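Local atomic coordinates of phospholipase C-beta (PLC-beta) (Sepia officinalis, PDB entry 3QR0), a protein that belongs to the phosphoinositide-specific phospholipase C family, joining PH, EF-hand and C2 domains to a TIM-barrel domain that holds a calcium ion. Residues S415-C420 with A505-A510. Residues are numbered along the deposited sequence; the frame is centred on the assembly and turned at random.
Sequences SFENHC and AKEAEA. With CA (calcium ion), chain B.
N418, on strand 412-418, is tied to the loop 505-510 by two hydrogen bonds from its own peptide groups. Its N-H points almost straight at E507 OE2, with N to OE2 at 2.9 Å and an N-H...O angle of 170°; the carboxylate accepts through its anti lone pair. Its carbonyl O takes the N-H of A508 in the carbonyl plane, A508 N lying 2.8 Å away. With CG beside the backbone N (chi1 -66°) and the chain extended beyond it, the E507 side chain runs back toward F416 and brings OE2 to the N418 N-H, while K471 touches its side chain.

N418 OD1 accepts from the backbone N of C420 two residues on, 3.2 Å away, which makes an Asx turn, and N418 ND2 is held by N470 OD1.

Two van der Waals contacts add to this: A508 CB sits against C420 O at 3.5 Å, and the CG atoms of E417 and E507 approach to 4.2 Å. Separately, the H419 ring meets K506 O at its edge, CE1 to O being 3.1 Å, and also stacks with W372.

H419 NE2 donates to E417 OE2 at 2.7 Å, close to the ring plane, using the anti lone pair of OE2; T503 OG1 also bonds to that oxygen. With H419 and T503 both bonded to OE2, the rotation of the carboxylate is probably fixed, and E417 OE1 binds the calcium ion at 2.4 Å. N339, E368, D370 and two waters share this metal, the calcium site at the C-terminal ends of the strands of the phospholipase C TIM barrel.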
loop_
_atom_site.group_PDB
_atom_site.type_symbol
_atom_site.label_atom_id
_atom_site.label_comp_id
_atom_site.label_asym_id
_atom_site.label_seq_id
_atom_site.Cartn_x
_atom_site.Cartn_y
_atom_site.Cartn_z
ATOM N N SER A 415 -9.976 -1.003 18.678
ATOM C CA SER A 415 -9.313 -0.860 19.964
ATOM C C SER A 415 -9.888 0.364 20.671
ATOM O O SER A 415 -9.618 1.506 20.279
ATOM C CB SER A 415 -7.796 -0.727 19.770
ATOM O OG SER A 415 -7.132 -0.536 21.009
ATOM N N PHE A 416 -10.708 0.112 21.691
ATOM C CA PHE A 416 -11.291 1.162 22.514
ATOM C C PHE A 416 -10.360 1.505 23.675
ATOM O O PHE A 416 -9.982 0.639 24.459
ATOM C CB PHE A 416 -12.647 0.730 23.081
ATOM C CG PHE A 416 -13.795 0.877 22.116
ATOM C CD1 PHE A 416 -14.877 1.688 22.423
ATOM C CD2 PHE A 416 -13.796 0.201 20.902
ATOM C CE1 PHE A 416 -15.948 1.823 21.530
ATOM C CE2 PHE A 416 -14.853 0.332 20.005
ATOM C CZ PHE A 416 -15.931 1.142 20.323
ATOM N N GLU A 417 -9.987 2.773 23.774
ATOM C CA GLU A 417 -9.382 3.298 24.986
ATOM C C GLU A 417 -10.500 4.090 25.650
ATOM O O GLU A 417 -10.823 5.203 25.239
ATOM C CB GLU A 417 -8.180 4.174 24.662
ATOM C CG GLU A 417 -7.314 4.492 25.853
ATOM C CD GLU A 417 -6.299 5.576 25.547
ATOM O OE1 GLU A 417 -5.493 5.392 24.611
ATOM O OE2 GLU A 417 -6.315 6.612 26.242
ATOM N N ASN A 418 -11.108 3.481 26.660
ATOM C CA ASN A 418 -12.386 3.935 27.193
ATOM C C ASN A 418 -12.222 4.786 28.452
ATOM O O ASN A 418 -11.760 4.297 29.475
ATOM C CB ASN A 418 -13.230 2.697 27.494
ATOM C CG ASN A 418 -14.701 2.991 27.586
ATOM O OD1 ASN A 418 -15.116 4.122 27.852
ATOM N ND2 ASN A 418 -15.515 1.956 27.387
ATOM N N HIS A 419 -12.600 6.060 28.373
ATOM C CA HIS A 419 -12.547 6.949 29.537
ATOM C C HIS A 419 -13.924 7.475 29.935
ATOM O O HIS A 419 -14.025 8.394 30.741
ATOM C CB HIS A 419 -11.602 8.121 29.267
ATOM C CG HIS A 419 -10.219 7.694 28.903
ATOM N ND1 HIS A 419 -9.249 7.444 29.848
ATOM C CD2 HIS A 419 -9.652 7.440 27.701
ATOM C CE1 HIS A 419 -8.139 7.064 29.243
ATOM N NE2 HIS A 419 -8.355 7.055 27.940
ATOM N N CYS A 420 -14.980 6.882 29.388
ATOM C CA CYS A 420 -16.326 7.418 29.574
ATOM C C CYS A 420 -16.970 6.975 30.883
ATOM O O CYS A 420 -16.684 5.898 31.400
ATOM C CB CYS A 420 -17.228 7.007 28.409
ATOM S SG CYS A 420 -16.888 7.892 26.894
ATOM N N ALA A 505 -2.692 4.400 29.920
ATOM C CA ALA A 505 -2.282 3.821 31.207
ATOM C C ALA A 505 -3.441 3.620 32.196
ATOM O O ALA A 505 -3.381 2.731 33.042
ATOM C CB ALA A 505 -1.201 4.694 31.851
ATOM N N LYS A 506 -4.472 4.460 32.102
ATOM C CA LYS A 506 -5.608 4.416 33.027
ATOM C C LYS A 506 -6.919 4.688 32.292
ATOM O O LYS A 506 -7.185 5.819 31.885
ATOM C CB LYS A 506 -5.422 5.440 34.155
ATOM C CG LYS A 506 -6.553 5.448 35.196
ATOM C CD LYS A 506 -6.273 6.395 36.358
ATOM C CE LYS A 506 -6.178 7.847 35.902
ATOM N NZ LYS A 506 -6.236 8.804 37.043
ATOM N N GLU A 507 -7.728 3.645 32.140
ATOM C CA GLU A 507 -9.058 3.753 31.547
ATOM C C GLU A 507 -10.118 3.698 32.635
ATOM O O GLU A 507 -9.817 3.390 33.786
ATOM C CB GLU A 507 -9.297 2.590 30.592
ATOM C CG GLU A 507 -8.427 2.588 29.371
ATOM C CD GLU A 507 -8.611 1.314 28.576
ATOM O OE1 GLU A 507 -7.856 0.360 28.841
ATOM O OE2 GLU A 507 -9.535 1.257 27.730
ATOM N N ALA A 508 -11.365 3.966 32.256
ATOM C CA ALA A 508 -12.498 3.795 33.160
ATOM C C ALA A 508 -12.820 2.310 33.293
ATOM O O ALA A 508 -12.416 1.506 32.453
ATOM C CB ALA A 508 -13.709 4.545 32.637
ATOM N N GLU A 509 -13.543 1.949 34.350
ATOM C CA GLU A 509 -14.035 0.578 34.504
ATOM C C GLU A 509 -15.080 0.342 33.424
ATOM O O GLU A 509 -15.774 1.275 33.010
ATOM C CB GLU A 509 -14.672 0.345 35.883
ATOM C CG GLU A 509 -13.843 0.795 37.083
ATOM C CD GLU A 509 -12.439 0.229 37.089
ATOM O OE1 GLU A 509 -12.264 -0.964 36.749
ATOM O OE2 GLU A 509 -11.505 0.981 37.447
ATOM N N ALA A 510 -15.193 -0.897 32.967
ATOM C CA ALA A 510 -16.132 -1.222 31.908
ATOM C C ALA A 510 -17.552 -1.233 32.452
ATOM O O ALA A 510 -17.816 -1.794 33.518
ATOM C CB ALA A 510 -15.790 -2.569 31.284
HETATM CA CA CA B . -4.949 6.164 22.434
HETATM O O HOH W 1 -3.500 7.843 23.495
HETATM O O HOH W 2 -2.612 5.478 22.467
#